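Local coordinates for 2-hydroxychromene-2-carboxylate isomerase (Pseudomonas putida, PDB 2IMF), which catalyses the reversible glutathione-dependent isomerisation of 2-hydroxychromene-2-carboxylate to trans-o-hydroxybenzylidenepyruvate in naphthalene degradation, at residues 4-9 and 158-163; 17-22 and 72-77; 65-70 and 78-83; 111-116 and 123-128. All coordinates share one frame; numbering follows the deposited sequence. Where two conformers were deposited one is given.

Interaction 1: residues 4-9 and 158-163; sequences DFYFDF and HAAIER
In the thioredoxin-like domain, strand 2-7 of the central sheet meets the C-terminal end of helix 147-162 through Tyr6 and Asp4 on one side and Ala160 and Arg163 on the other. The tyrosine ring reaches across to the helix, with CE2 of Tyr6 lying 3.8 Å from CB of Ala160, an oblique approach in which the methyl packs against the CD2-CE2 side of the ring. Its hydroxyl meets Arg163, just past the helix. NH1 of Arg163 donates to OH of Tyr6 at 2.9 Å and, in a salt bridge, to OD2 of Asp4 at 2.8 Å, the second bond being the straighter (163° against 153°). Both acceptors lie near the guanidinium plane, whereas the carboxylate is turned 64° from that plane and receives the donor on the anti side of OD2, somewhat out of its own plane. The arginine chain is extended from CG to NE, which carries the charge from the helix end to the strand. One nitrogen thus ties two alternate strand residues to the residue that follows the helix. OD1 of Asp4 pairs with Arg33, and Phe172 makes a cation-pi contact with Arg163, so the bridge lies across strands 31-36, 2-7 and 170-173, with helix 147-162 packed on the sheet.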
loop_
_atom_site.group_PDB
_atom_site.type_symbol
_atom_site.label_atom_id
_atom_site.label_comp_id
_atom_site.label_asym_id
_atom_site.label_seq_id
_atom_site.Cartn_x
_atom_site.Cartn_y
_atom_site.Cartn_z
ATOM N N ASP A 4 5.766 17.717 -6.785
ATOM C CA ASP A 4 4.811 17.437 -7.819
ATOM C C ASP A 4 3.822 16.372 -7.321
ATOM O O ASP A 4 4.247 15.327 -6.827
ATOM C CB ASP A 4 5.550 16.974 -9.065
ATOM C CG ASP A 4 6.490 18.070 -9.638
ATOM O OD1 ASP A 4 6.282 19.291 -9.364
ATOM O OD2 ASP A 4 7.426 17.712 -10.333
ATOM N N PHE A 5 2.546 16.660 -7.463
ATOM C CA PHE A 5 1.456 15.784 -7.013
ATOM C C PHE A 5 0.592 15.400 -8.149
ATOM O O PHE A 5 0.016 16.262 -8.839
ATOM C CB PHE A 5 0.711 16.574 -5.958
ATOM C CG PHE A 5 -0.539 15.907 -5.409
ATOM C CD1 PHE A 5 -0.613 14.532 -5.105
ATOM C CD2 PHE A 5 -1.637 16.733 -5.071
ATOM C CE1 PHE A 5 -1.768 13.967 -4.545
ATOM C CE2 PHE A 5 -2.812 16.158 -4.513
ATOM C CZ PHE A 5 -2.863 14.744 -4.300
ATOM N N TYR A 6 0.414 14.095 -8.278
ATOM C CA TYR A 6 -0.384 13.525 -9.372
ATOM C C TYR A 6 -1.581 12.824 -8.766
ATOM O O TYR A 6 -1.437 11.986 -7.879
ATOM C CB TYR A 6 0.413 12.492 -10.156
ATOM C CG TYR A 6 1.558 13.103 -10.880
ATOM C CD1 TYR A 6 2.802 13.422 -10.228
ATOM C CD2 TYR A 6 1.383 13.501 -12.171
ATOM C CE1 TYR A 6 3.853 14.009 -10.920
ATOM C CE2 TYR A 6 2.466 14.155 -12.912
ATOM C CZ TYR A 6 3.657 14.361 -12.215
ATOM O OH TYR A 6 4.711 15.032 -12.906
ATOM N N PHE A 7 -2.785 13.169 -9.195
ATOM C CA PHE A 7 -4.013 12.647 -8.598
ATOM C C PHE A 7 -5.063 12.487 -9.710
ATOM O O PHE A 7 -4.939 13.066 -10.809
ATOM C CB PHE A 7 -4.558 13.585 -7.501
ATOM C CG PHE A 7 -4.999 14.936 -8.029
ATOM C CD1 PHE A 7 -4.090 15.952 -8.246
ATOM C CD2 PHE A 7 -6.293 15.160 -8.396
ATOM C CE1 PHE A 7 -4.512 17.174 -8.746
ATOM C CE2 PHE A 7 -6.689 16.335 -8.965
ATOM C CZ PHE A 7 -5.765 17.355 -9.106
ATOM N N ASP A 8 -6.110 11.715 -9.395
ATOM C CA ASP A 8 -7.347 11.582 -10.205
ATOM C C ASP A 8 -8.466 11.721 -9.164
ATOM O O ASP A 8 -8.357 11.130 -8.079
ATOM C CB ASP A 8 -7.343 10.202 -10.899
ATOM C CG ASP A 8 -8.551 9.961 -11.817
ATOM O OD1 ASP A 8 -9.667 10.474 -11.501
ATOM O OD2 ASP A 8 -8.410 9.196 -12.777
ATOM N N PHE A 9 -9.483 12.549 -9.409
ATOM C CA PHE A 9 -10.530 12.761 -8.366
ATOM C C PHE A 9 -11.322 11.477 -8.064
ATOM O O PHE A 9 -12.002 11.468 -7.061
ATOM C CB PHE A 9 -11.500 13.893 -8.763
ATOM C CG PHE A 9 -10.904 15.274 -8.678
ATOM C CD1 PHE A 9 -10.524 15.796 -7.450
ATOM C CD2 PHE A 9 -10.812 16.041 -9.806
ATOM C CE1 PHE A 9 -9.983 17.121 -7.341
ATOM C CE2 PHE A 9 -10.285 17.379 -9.757
ATOM C CZ PHE A 9 -9.883 17.892 -8.538
ATOM N N HIS A 158 -0.147 12.056 -20.399
ATOM C CA HIS A 158 1.007 11.513 -21.139
ATOM C C HIS A 158 2.312 11.861 -20.487
ATOM O O HIS A 158 3.197 10.981 -20.359
ATOM C CB HIS A 158 0.991 11.996 -22.602
ATOM C CG HIS A 158 2.108 11.452 -23.436
ATOM N ND1 HIS A 158 2.048 10.206 -24.031
ATOM C CD2 HIS A 158 3.315 11.978 -23.760
ATOM C CE1 HIS A 158 3.171 9.993 -24.703
ATOM N NE2 HIS A 158 3.948 11.055 -24.569
ATOM N N ALA A 159 2.476 13.097 -20.031
ATOM C CA ALA A 159 3.696 13.448 -19.354
ATOM C C ALA A 159 3.902 12.623 -18.091
ATOM O O ALA A 159 5.031 12.216 -17.733
ATOM C CB ALA A 159 3.729 14.975 -18.980
ATOM N N ALA A 160 2.807 12.390 -17.352
ATOM C CA ALA A 160 2.927 11.555 -16.143
ATOM C C ALA A 160 3.375 10.119 -16.489
ATOM O O ALA A 160 4.256 9.600 -15.803
ATOM C CB ALA A 160 1.578 11.464 -15.444
ATOM N N ILE A 161 2.821 9.519 -17.535
ATOM C CA ILE A 161 3.242 8.194 -17.984
ATOM C C ILE A 161 4.747 8.230 -18.331
ATOM O O ILE A 161 5.496 7.314 -18.008
ATOM C CB ILE A 161 2.400 7.828 -19.179
ATOM C CG1 ILE A 161 0.932 7.582 -18.732
ATOM C CG2 ILE A 161 2.968 6.589 -19.966
ATOM C CD1 ILE A 161 -0.054 7.297 -19.872
ATOM N N GLU A 162 5.181 9.267 -19.068
ATOM C CA GLU A 162 6.642 9.394 -19.390
ATOM C C GLU A 162 7.508 9.456 -18.169
ATOM O O GLU A 162 8.661 8.982 -18.182
ATOM C CB GLU A 162 6.877 10.611 -20.285
ATOM C CG GLU A 162 6.299 10.474 -21.674
ATOM C CD GLU A 162 6.476 11.774 -22.470
ATOM O OE1 GLU A 162 6.399 12.901 -21.887
ATOM O OE2 GLU A 162 6.715 11.661 -23.685
ATOM N N ARG A 163 6.954 9.971 -17.087
ATOM C CA ARG A 163 7.644 10.082 -15.803
ATOM C C ARG A 163 7.603 8.825 -14.929
ATOM O O ARG A 163 8.085 8.834 -13.820
ATOM C CB ARG A 163 7.136 11.289 -15.039
ATOM C CG ARG A 163 8.231 12.011 -14.195
ATOM C CD ARG A 163 7.732 13.252 -13.601
ATOM N NE ARG A 163 8.696 13.721 -12.638
ATOM C CZ ARG A 163 8.542 14.708 -11.819
ATOM N NH1 ARG A 163 7.389 15.360 -11.778
ATOM N NH2 ARG A 163 9.564 15.055 -11.068
#

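Interaction 2: residues 17-22 and 72-77; sequences ANQRLS and QLYGIP. With PO4 (phosphate ion), chain D.
Arg20, on helix 12-28, meets Tyr74, in the last turn of helix 57-74, through CB, CD and NH1. CB of Arg20 starts 4.0 Å from CE2 of Tyr74. The chain leaves with CG anti to the backbone N (chi1 169°) and stays extended to NE, which brings CD close to the phenol oxygen, 3.1 Å from OH of Tyr74. NE turns to Glu188 in a salt bridge. At the tip, NH1 of Arg20 donates to OH of Tyr74 at 2.9 Å in an almost linear bond (172°), and also to O4 of a phosphate ion, while NH2 of Arg20 reaches O2 of the same phosphate at 3.0 Å. The tyrosine oxygen lies in the guanidinium plane, yet the ring itself is turned 74° from it. On the preceding residue, the bent chain of Gln19 slides past Ile76 in the opposite direction, with CG of Gln19 3.6 Å from CD1 of Ile76. Gly75, with positive phi in a Schellman motif, ends the helix and leads the chain to that isoleucine. OH of Tyr74 is also hydrogen-bonded to OD1 of Asn181, a residue of the glutathione pocket. In the crystal all three guanidinium nitrogens are bonded, which probably fixes the group's orientation and balances its charge; without the phosphate, probably from the crystallisation liquor, Glu188 and Tyr74 would remain as partners.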
loop_
_atom_site.group_PDB
_atom_site.type_symbol
_atom_site.label_atom_id
_atom_site.label_comp_id
_atom_site.label_asym_id
_atom_site.label_seq_id
_atom_site.Cartn_x
_atom_site.Cartn_y
_atom_site.Cartn_z
ATOM N N ALA A 17 -4.323 11.922 0.517
ATOM C CA ALA A 17 -3.041 12.589 0.235
ATOM C C ALA A 17 -3.201 14.071 0.037
ATOM O O ALA A 17 -2.347 14.853 0.526
ATOM C CB ALA A 17 -2.338 11.940 -0.981
ATOM N N ASN A 18 -4.228 14.499 -0.687
ATOM C CA ASN A 18 -4.396 15.924 -0.859
ATOM C C ASN A 18 -4.640 16.611 0.450
ATOM O O ASN A 18 -4.100 17.703 0.601
ATOM C CB ASN A 18 -5.563 16.177 -1.813
ATOM C CG ASN A 18 -5.775 17.625 -2.046
ATOM O OD1 ASN A 18 -4.892 18.287 -2.569
ATOM N ND2 ASN A 18 -6.885 18.148 -1.540
ATOM N N GLN A 19 -5.407 16.012 1.345
ATOM C CA GLN A 19 -5.650 16.670 2.662
ATOM C C GLN A 19 -4.312 16.869 3.376
ATOM O O GLN A 19 -4.058 17.953 3.936
ATOM C CB GLN A 19 -6.554 15.733 3.518
ATOM C CG GLN A 19 -6.711 16.061 5.066
ATOM C CD GLN A 19 -7.435 17.360 5.305
ATOM O OE1 GLN A 19 -8.161 17.866 4.452
ATOM N NE2 GLN A 19 -7.254 17.899 6.496
ATOM N N ARG A 20 -3.451 15.840 3.373
ATOM C CA ARG A 20 -2.229 15.927 4.170
ATOM C C ARG A 20 -1.299 16.875 3.476
ATOM O O ARG A 20 -0.675 17.722 4.150
ATOM C CB ARG A 20 -1.630 14.537 4.274
ATOM C CG ARG A 20 -0.211 14.455 4.849
ATOM C CD ARG A 20 -0.125 13.114 5.439
ATOM N NE ARG A 20 1.172 12.789 6.075
ATOM C CZ ARG A 20 1.392 11.641 6.712
ATOM N NH1 ARG A 20 0.460 10.661 6.781
ATOM N NH2 ARG A 20 2.609 11.416 7.186
ATOM N N LEU A 21 -1.163 16.844 2.149
ATOM C CA LEU A 21 -0.331 17.801 1.433
ATOM C C LEU A 21 -0.799 19.225 1.619
ATOM O O LEU A 21 0.048 20.123 1.732
ATOM C CB LEU A 21 -0.233 17.484 -0.050
ATOM C CG LEU A 21 0.530 16.185 -0.298
ATOM C CD1 LEU A 21 0.149 15.684 -1.734
ATOM C CD2 LEU A 21 2.068 16.492 -0.226
ATOM N N SER A 22 -2.095 19.454 1.626
ATOM C CA SER A 22 -2.609 20.836 1.805
ATOM C C SER A 22 -2.229 21.353 3.150
ATOM O O SER A 22 -1.884 22.548 3.216
ATOM C CB SER A 22 -4.093 20.858 1.619
ATOM O OG SER A 22 -4.288 20.801 0.239
ATOM N N GLN A 72 -10.086 8.859 9.942
ATOM C CA GLN A 72 -10.129 9.122 11.418
ATOM C C GLN A 72 -8.818 9.688 11.904
ATOM O O GLN A 72 -8.820 10.648 12.679
ATOM C CB GLN A 72 -10.395 7.842 12.184
ATOM C CG GLN A 72 -11.758 7.265 11.988
ATOM C CD GLN A 72 -12.851 7.982 12.772
ATOM O OE1 GLN A 72 -13.831 8.474 12.195
ATOM N NE2 GLN A 72 -12.693 8.039 14.090
ATOM N N LEU A 73 -7.672 9.172 11.421
ATOM C CA LEU A 73 -6.383 9.730 11.793
ATOM C C LEU A 73 -6.283 11.150 11.393
ATOM O O LEU A 73 -5.679 11.976 12.087
ATOM C CB LEU A 73 -5.218 8.932 11.210
ATOM C CG LEU A 73 -4.998 7.521 11.778
ATOM C CD1 LEU A 73 -3.899 6.827 10.957
ATOM C CD2 LEU A 73 -4.627 7.539 13.284
ATOM N N TYR A 74 -6.806 11.480 10.209
ATOM C CA TYR A 74 -6.687 12.841 9.682
ATOM C C TYR A 74 -7.777 13.802 10.194
ATOM O O TYR A 74 -7.654 15.013 9.969
ATOM C CB TYR A 74 -6.738 12.791 8.141
ATOM C CG TYR A 74 -5.495 12.231 7.448
ATOM C CD1 TYR A 74 -4.416 11.663 8.153
ATOM C CD2 TYR A 74 -5.412 12.283 6.048
ATOM C CE1 TYR A 74 -3.309 11.187 7.482
ATOM C CE2 TYR A 74 -4.318 11.805 5.381
ATOM C CZ TYR A 74 -3.237 11.262 6.105
ATOM O OH TYR A 74 -2.145 10.754 5.446
ATOM N N GLY A 75 -8.799 13.280 10.839
ATOM C CA GLY A 75 -9.915 14.094 11.342
ATOM C C GLY A 75 -10.864 14.593 10.286
ATOM O O GLY A 75 -11.448 15.680 10.462
ATOM N N ILE A 76 -11.091 13.815 9.225
ATOM C CA ILE A 76 -11.917 14.277 8.139
ATOM C C ILE A 76 -12.935 13.190 7.799
ATOM O O ILE A 76 -12.695 12.018 8.053
ATOM C CB ILE A 76 -11.053 14.627 6.884
ATOM C CG1 ILE A 76 -10.329 13.387 6.297
ATOM C CG2 ILE A 76 -10.062 15.697 7.208
ATOM C CD1 ILE A 76 -9.431 13.718 5.099
ATOM N N PRO A 77 -14.091 13.538 7.174
ATOM C CA PRO A 77 -15.051 12.542 6.714
ATOM C C PRO A 77 -14.498 11.891 5.458
ATOM O O PRO A 77 -13.714 12.493 4.717
ATOM C CB PRO A 77 -16.286 13.410 6.331
ATOM C CG PRO A 77 -15.768 14.712 6.056
ATOM C CD PRO A 77 -14.597 14.919 6.978
HETATM P P PO4 D . 2.027 8.035 8.897
HETATM O O1 PO4 D . 1.954 7.134 10.145
HETATM O O2 PO4 D . 3.042 9.148 9.154
HETATM O O3 PO4 D . 2.189 7.224 7.633
HETATM O O4 PO4 D . 0.648 8.596 8.910
#

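Interaction 3: residues 65-70 and 78-83; sequences VDLQRW and LVFPAN
Leu78, in the loop after helix 57-74, packs back on that helix: its CD1 lies 4.0 Å from CB of Leu67. The backbone of Leu78 is held by Gln68, in which a bend at chi2 (-56°) brings the amide over to the loop, although the CB of Gln68 does not point straight at it. NE2 of Gln68 donates to O of Leu78 at 2.9 Å, the donor tilted 31° from the carbonyl plane, while OE1 of Gln68 receives a bond from a water that accepts one from N of Leu78. Both ends of the amide therefore serve one residue of the loop, the second through water. Val79 follows, with its backbone paired to Trp114 of helix 99-115. Phe80 then returns to the helix, its CZ 3.8 Å from CD1 of Leu67, with the two side chains crossing at about a right angle. The ring of Phe80 also meets Trp114 edge-to-face and Lys64 in a cation-pi contact. Phe80 lines the substrate pocket, touching the bound 4-(2-methoxyphenyl)-2-oxobut-3-enoic acid, and Leu67 of helix 57-74 backs its ring.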
loop_
_atom_site.group_PDB
_atom_site.type_symbol
_atom_site.label_atom_id
_atom_site.label_comp_id
_atom_site.label_asym_id
_atom_site.label_seq_id
_atom_site.Cartn_x
_atom_site.Cartn_y
_atom_site.Cartn_z
ATOM N N VAL A 65 -12.360 -0.127 4.963
ATOM C CA VAL A 65 -11.972 -0.049 6.338
ATOM C C VAL A 65 -10.680 0.771 6.491
ATOM O O VAL A 65 -10.493 1.661 7.343
ATOM C CB VAL A 65 -11.870 -1.454 6.976
ATOM C CG1 VAL A 65 -11.331 -1.367 8.361
ATOM C CG2 VAL A 65 -13.251 -2.131 6.942
ATOM N N ASP A 66 -9.668 0.481 5.661
ATOM C CA ASP A 66 -8.402 1.216 5.662
ATOM C C ASP A 66 -8.674 2.691 5.461
ATOM O O ASP A 66 -8.119 3.564 6.163
ATOM C CB ASP A 66 -7.539 0.661 4.509
ATOM C CG ASP A 66 -6.111 1.151 4.584
ATOM O OD1 ASP A 66 -5.527 1.363 5.674
ATOM O OD2 ASP A 66 -5.566 1.503 3.510
ATOM N N LEU A 67 -9.514 3.001 4.462
ATOM C CA LEU A 67 -9.863 4.409 4.201
ATOM C C LEU A 67 -10.477 5.103 5.404
ATOM O O LEU A 67 -10.109 6.217 5.704
ATOM C CB LEU A 67 -10.760 4.502 2.975
ATOM C CG LEU A 67 -10.018 4.177 1.656
ATOM C CD1 LEU A 67 -11.038 3.926 0.540
ATOM C CD2 LEU A 67 -9.032 5.284 1.251
ATOM N N GLN A 68 -11.390 4.418 6.092
ATOM C CA GLN A 68 -11.929 5.039 7.319
ATOM C C GLN A 68 -10.898 5.210 8.430
ATOM O O GLN A 68 -10.910 6.184 9.165
ATOM C CB GLN A 68 -13.091 4.257 7.861
ATOM C CG GLN A 68 -14.312 4.337 6.967
ATOM C CD GLN A 68 -14.815 5.764 6.650
ATOM O OE1 GLN A 68 -14.974 6.598 7.533
ATOM N NE2 GLN A 68 -15.033 6.051 5.386
ATOM N N ARG A 69 -9.978 4.254 8.518
ATOM C CA ARG A 69 -8.929 4.396 9.524
ATOM C C ARG A 69 -8.116 5.626 9.245
ATOM O O ARG A 69 -7.794 6.417 10.125
ATOM C CB ARG A 69 -8.029 3.140 9.573
ATOM C CG ARG A 69 -8.696 1.967 10.218
ATOM C CD ARG A 69 -7.947 0.675 9.774
ATOM N NE ARG A 69 -8.539 -0.412 10.556
ATOM C CZ ARG A 69 -8.443 -1.691 10.204
ATOM N NH1 ARG A 69 -7.682 -2.052 9.173
ATOM N NH2 ARG A 69 -8.986 -2.657 10.935
ATOM N N TRP A 70 -7.733 5.884 8.001
ATOM C CA TRP A 70 -6.980 7.070 7.718
ATOM C C TRP A 70 -7.787 8.360 7.862
ATOM O O TRP A 70 -7.230 9.367 8.288
ATOM C CB TRP A 70 -6.449 7.009 6.260
ATOM C CG TRP A 70 -5.267 6.068 6.098
ATOM C CD1 TRP A 70 -5.325 4.771 5.649
ATOM C CD2 TRP A 70 -3.919 6.324 6.404
ATOM N NE1 TRP A 70 -4.067 4.230 5.625
ATOM C CE2 TRP A 70 -3.172 5.159 6.111
ATOM C CE3 TRP A 70 -3.252 7.438 6.929
ATOM C CZ2 TRP A 70 -1.763 5.108 6.303
ATOM C CZ3 TRP A 70 -1.882 7.389 7.085
ATOM C CH2 TRP A 70 -1.164 6.225 6.802
ATOM N N LEU A 78 -15.019 10.729 5.170
ATOM C CA LEU A 78 -14.731 10.139 3.861
ATOM C C LEU A 78 -15.969 9.373 3.549
ATOM O O LEU A 78 -16.377 8.381 4.238
ATOM C CB LEU A 78 -13.487 9.214 3.939
ATOM C CG LEU A 78 -12.965 8.710 2.573
ATOM C CD1 LEU A 78 -11.445 8.439 2.767
ATOM C CD2 LEU A 78 -13.705 7.490 2.005
ATOM N N VAL A 79 -16.620 9.774 2.451
ATOM C CA VAL A 79 -17.905 9.206 2.049
ATOM C C VAL A 79 -17.833 8.806 0.575
ATOM O O VAL A 79 -17.485 9.652 -0.248
ATOM C CB VAL A 79 -19.020 10.231 2.241
ATOM C CG1 VAL A 79 -20.377 9.658 1.766
ATOM C CG2 VAL A 79 -18.997 10.738 3.694
ATOM N N PHE A 80 -18.066 7.544 0.210
ATOM C CA PHE A 80 -18.039 7.087 -1.156
ATOM C C PHE A 80 -19.123 7.768 -1.968
ATOM O O PHE A 80 -20.320 7.739 -1.632
ATOM C CB PHE A 80 -18.210 5.584 -1.241
ATOM C CG PHE A 80 -16.901 4.834 -1.127
ATOM C CD1 PHE A 80 -16.193 4.816 0.069
ATOM C CD2 PHE A 80 -16.391 4.198 -2.232
ATOM C CE1 PHE A 80 -14.964 4.170 0.152
ATOM C CE2 PHE A 80 -15.196 3.538 -2.173
ATOM C CZ PHE A 80 -14.465 3.537 -0.974
ATOM N N PRO A 81 -18.716 8.318 -3.123
ATOM C CA PRO A 81 -19.727 8.794 -4.076
ATOM C C PRO A 81 -20.353 7.616 -4.826
ATOM O O PRO A 81 -19.833 6.500 -4.762
ATOM C CB PRO A 81 -18.889 9.657 -5.038
ATOM C CG PRO A 81 -17.578 8.911 -5.134
ATOM C CD PRO A 81 -17.335 8.480 -3.651
ATOM N N ALA A 82 -21.435 7.899 -5.602
ATOM C CA ALA A 82 -22.186 6.829 -6.250
ATOM C C ALA A 82 -21.480 6.276 -7.465
ATOM O O ALA A 82 -21.805 5.181 -7.983
ATOM C CB ALA A 82 -23.563 7.348 -6.600
ATOM N N ASN A 83 -20.492 7.002 -7.976
ATOM C CA ASN A 83 -19.743 6.532 -9.094
ATOM C C ASN A 83 -18.351 7.165 -9.120
ATOM O O ASN A 83 -18.098 8.049 -8.282
ATOM C CB ASN A 83 -20.460 6.778 -10.456
ATOM C CG ASN A 83 -20.622 8.244 -10.804
ATOM O OD1 ASN A 83 -19.613 8.948 -10.958
ATOM N ND2 ASN A 83 -21.877 8.717 -10.955
HETATM O O HOH W 1 -16.003 9.220 7.495
#

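Interaction 4: residues 111-116 and 123-128; sequences NAVWGE and ESLPAL
Leu125 of helix 125-133 sends its two methyl groups to two successive residues of helix 99-115. CD1 of Leu125 lies 4.2 Å from CB of Ala112, and CD2 of Leu125 lies 4.4 Å from CG2 of Val113. These are light apolar contacts with no hydrogen bond between the segments, and only a small surface is buried. The leucine has CG anti to the backbone N (chi1 -177°), and this throws the branch out from its helix across to the other. The backbones stay well apart, the CA atoms of Ala112 and Leu125 being 8.8 Å from each other. What presents Ala112 and Val113 is the last part of helix 99-115, which has a wider pi-type turn at 111-115; N of Glu116 makes a weak bond to O of Asn111 at 2.9 Å. Further out, the backbone of Ala112 is bonded to Ile118 in the connecting loop, and Val113 also packs on Pro81 and Pro120. Leu125 also touches Met89 of helix 87-92, and Pro126, which follows Leu125, rests on Phe140 and Leu144 of helix 137-145, so the contact lies where helix 99-115 meets a group of three further helices.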
loop_
_atom_site.group_PDB
_atom_site.type_symbol
_atom_site.label_atom_id
_atom_site.label_comp_id
_atom_site.label_asym_id
_atom_site.label_seq_id
_atom_site.Cartn_x
_atom_site.Cartn_y
_atom_site.Cartn_z
ATOM N N ASN A 111 -13.220 17.685 -1.544
ATOM C CA ASN A 111 -14.096 17.688 -0.363
ATOM C C ASN A 111 -15.533 17.355 -0.776
ATOM O O ASN A 111 -16.239 16.661 -0.039
ATOM C CB ASN A 111 -14.054 19.068 0.354
ATOM C CG ASN A 111 -12.783 19.299 1.162
ATOM O OD1 ASN A 111 -12.137 18.356 1.639
ATOM N ND2 ASN A 111 -12.395 20.569 1.286
ATOM N N ALA A 112 -15.943 17.865 -1.936
ATOM C CA ALA A 112 -17.303 17.543 -2.427
ATOM C C ALA A 112 -17.445 16.062 -2.737
ATOM O O ALA A 112 -18.400 15.393 -2.249
ATOM C CB ALA A 112 -17.579 18.330 -3.700
ATOM N N VAL A 113 -16.529 15.480 -3.522
ATOM C CA VAL A 113 -16.681 14.104 -3.998
ATOM C C VAL A 113 -16.395 13.092 -2.888
ATOM O O VAL A 113 -17.221 12.229 -2.635
ATOM C CB VAL A 113 -15.724 13.853 -5.224
ATOM C CG1 VAL A 113 -15.777 12.366 -5.665
ATOM C CG2 VAL A 113 -16.107 14.753 -6.408
ATOM N N TRP A 114 -15.320 13.254 -2.121
ATOM C CA TRP A 114 -14.943 12.239 -1.172
ATOM C C TRP A 114 -15.221 12.669 0.253
ATOM O O TRP A 114 -15.287 11.802 1.123
ATOM C CB TRP A 114 -13.463 11.820 -1.395
ATOM C CG TRP A 114 -13.291 10.975 -2.482
ATOM C CD1 TRP A 114 -12.838 11.306 -3.734
ATOM C CD2 TRP A 114 -13.666 9.599 -2.539
ATOM N NE1 TRP A 114 -12.906 10.205 -4.576
ATOM C CE2 TRP A 114 -13.418 9.137 -3.837
ATOM C CE3 TRP A 114 -14.206 8.704 -1.595
ATOM C CZ2 TRP A 114 -13.623 7.802 -4.213
ATOM C CZ3 TRP A 114 -14.393 7.413 -1.934
ATOM C CH2 TRP A 114 -14.124 6.960 -3.249
ATOM N N GLY A 115 -15.342 13.947 0.530
ATOM C CA GLY A 115 -15.748 14.393 1.869
ATOM C C GLY A 115 -17.239 14.274 2.055
ATOM O O GLY A 115 -17.713 13.890 3.147
ATOM N N GLU A 116 -18.007 14.639 1.035
ATOM C CA GLU A 116 -19.490 14.568 1.050
ATOM C C GLU A 116 -20.101 13.460 0.235
ATOM O O GLU A 116 -21.309 13.213 0.348
ATOM C CB GLU A 116 -20.047 15.909 0.576
ATOM C CG GLU A 116 -19.689 17.074 1.455
ATOM C CD GLU A 116 -20.412 18.306 0.991
ATOM O OE1 GLU A 116 -21.648 18.313 1.020
ATOM O OE2 GLU A 116 -19.773 19.256 0.539
ATOM N N GLU A 123 -24.463 16.800 -12.723
ATOM C CA GLU A 123 -24.515 17.786 -13.779
ATOM C C GLU A 123 -24.358 19.213 -13.238
ATOM O O GLU A 123 -23.767 20.075 -13.905
ATOM C CB GLU A 123 -25.849 17.652 -14.521
ATOM C CG GLU A 123 -25.776 16.565 -15.603
ATOM C CD GLU A 123 -25.329 17.128 -16.964
ATOM O OE1 GLU A 123 -26.180 17.704 -17.683
ATOM O OE2 GLU A 123 -24.121 17.019 -17.307
ATOM N N SER A 124 -24.795 19.424 -12.004
ATOM C CA SER A 124 -24.689 20.733 -11.384
ATOM C C SER A 124 -23.378 20.943 -10.665
ATOM O O SER A 124 -23.163 22.033 -10.058
ATOM C CB SER A 124 -25.835 20.981 -10.402
ATOM O OG SER A 124 -25.959 19.844 -9.565
ATOM N N LEU A 125 -22.513 19.938 -10.579
ATOM C CA LEU A 125 -21.275 20.171 -9.791
ATOM C C LEU A 125 -20.351 21.271 -10.374
ATOM O O LEU A 125 -19.871 22.065 -9.534
ATOM C CB LEU A 125 -20.527 18.838 -9.560
ATOM C CG LEU A 125 -19.268 18.883 -8.704
ATOM C CD1 LEU A 125 -19.580 19.332 -7.246
ATOM C CD2 LEU A 125 -18.702 17.441 -8.692
ATOM N N PRO A 126 -20.201 21.397 -11.705
ATOM C CA PRO A 126 -19.414 22.533 -12.163
ATOM C C PRO A 126 -19.996 23.854 -11.658
ATOM O O PRO A 126 -19.210 24.743 -11.253
ATOM C CB PRO A 126 -19.488 22.372 -13.679
ATOM C CG PRO A 126 -19.564 20.904 -13.856
ATOM C CD PRO A 126 -20.547 20.462 -12.797
ATOM N N ALA A 127 -21.308 24.047 -11.655
ATOM C CA ALA A 127 -21.863 25.312 -11.167
ATOM C C ALA A 127 -21.632 25.501 -9.675
ATOM O O ALA A 127 -21.386 26.606 -9.179
ATOM C CB ALA A 127 -23.358 25.420 -11.495
ATOM N N LEU A 128 -21.789 24.418 -8.902
ATOM C CA LEU A 128 -21.585 24.509 -7.466
ATOM C C LEU A 128 -20.168 24.910 -7.199
ATOM O O LEU A 128 -19.869 25.770 -6.307
ATOM C CB LEU A 128 -21.900 23.175 -6.788
ATOM C CG LEU A 128 -23.396 22.774 -6.753
ATOM C CD1 LEU A 128 -23.576 21.310 -6.494
ATOM C CD2 LEU A 128 -24.082 23.548 -5.665
#

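In the fold
From the N terminus, strand 2-7 opens the widest loop, closed by interaction 1 when helix 147-162 returns to the sheet; the other three contacts are nested within it. Helix 12-28 follows the strand and begins interaction 2, which closes at the end of helix 57-74. Interaction 3 starts on that same helix before interaction 2 has closed, so the two cross, and it ends in the loop beyond. Interaction 4 comes later, in series with both, joining helices 99-115 and 125-133. Trp114 links several of them: its NE1 probably bonds to O of Phe9, and Pro81 packs on its ring. Together they tie the sheet to the helical part around the substrate pocket.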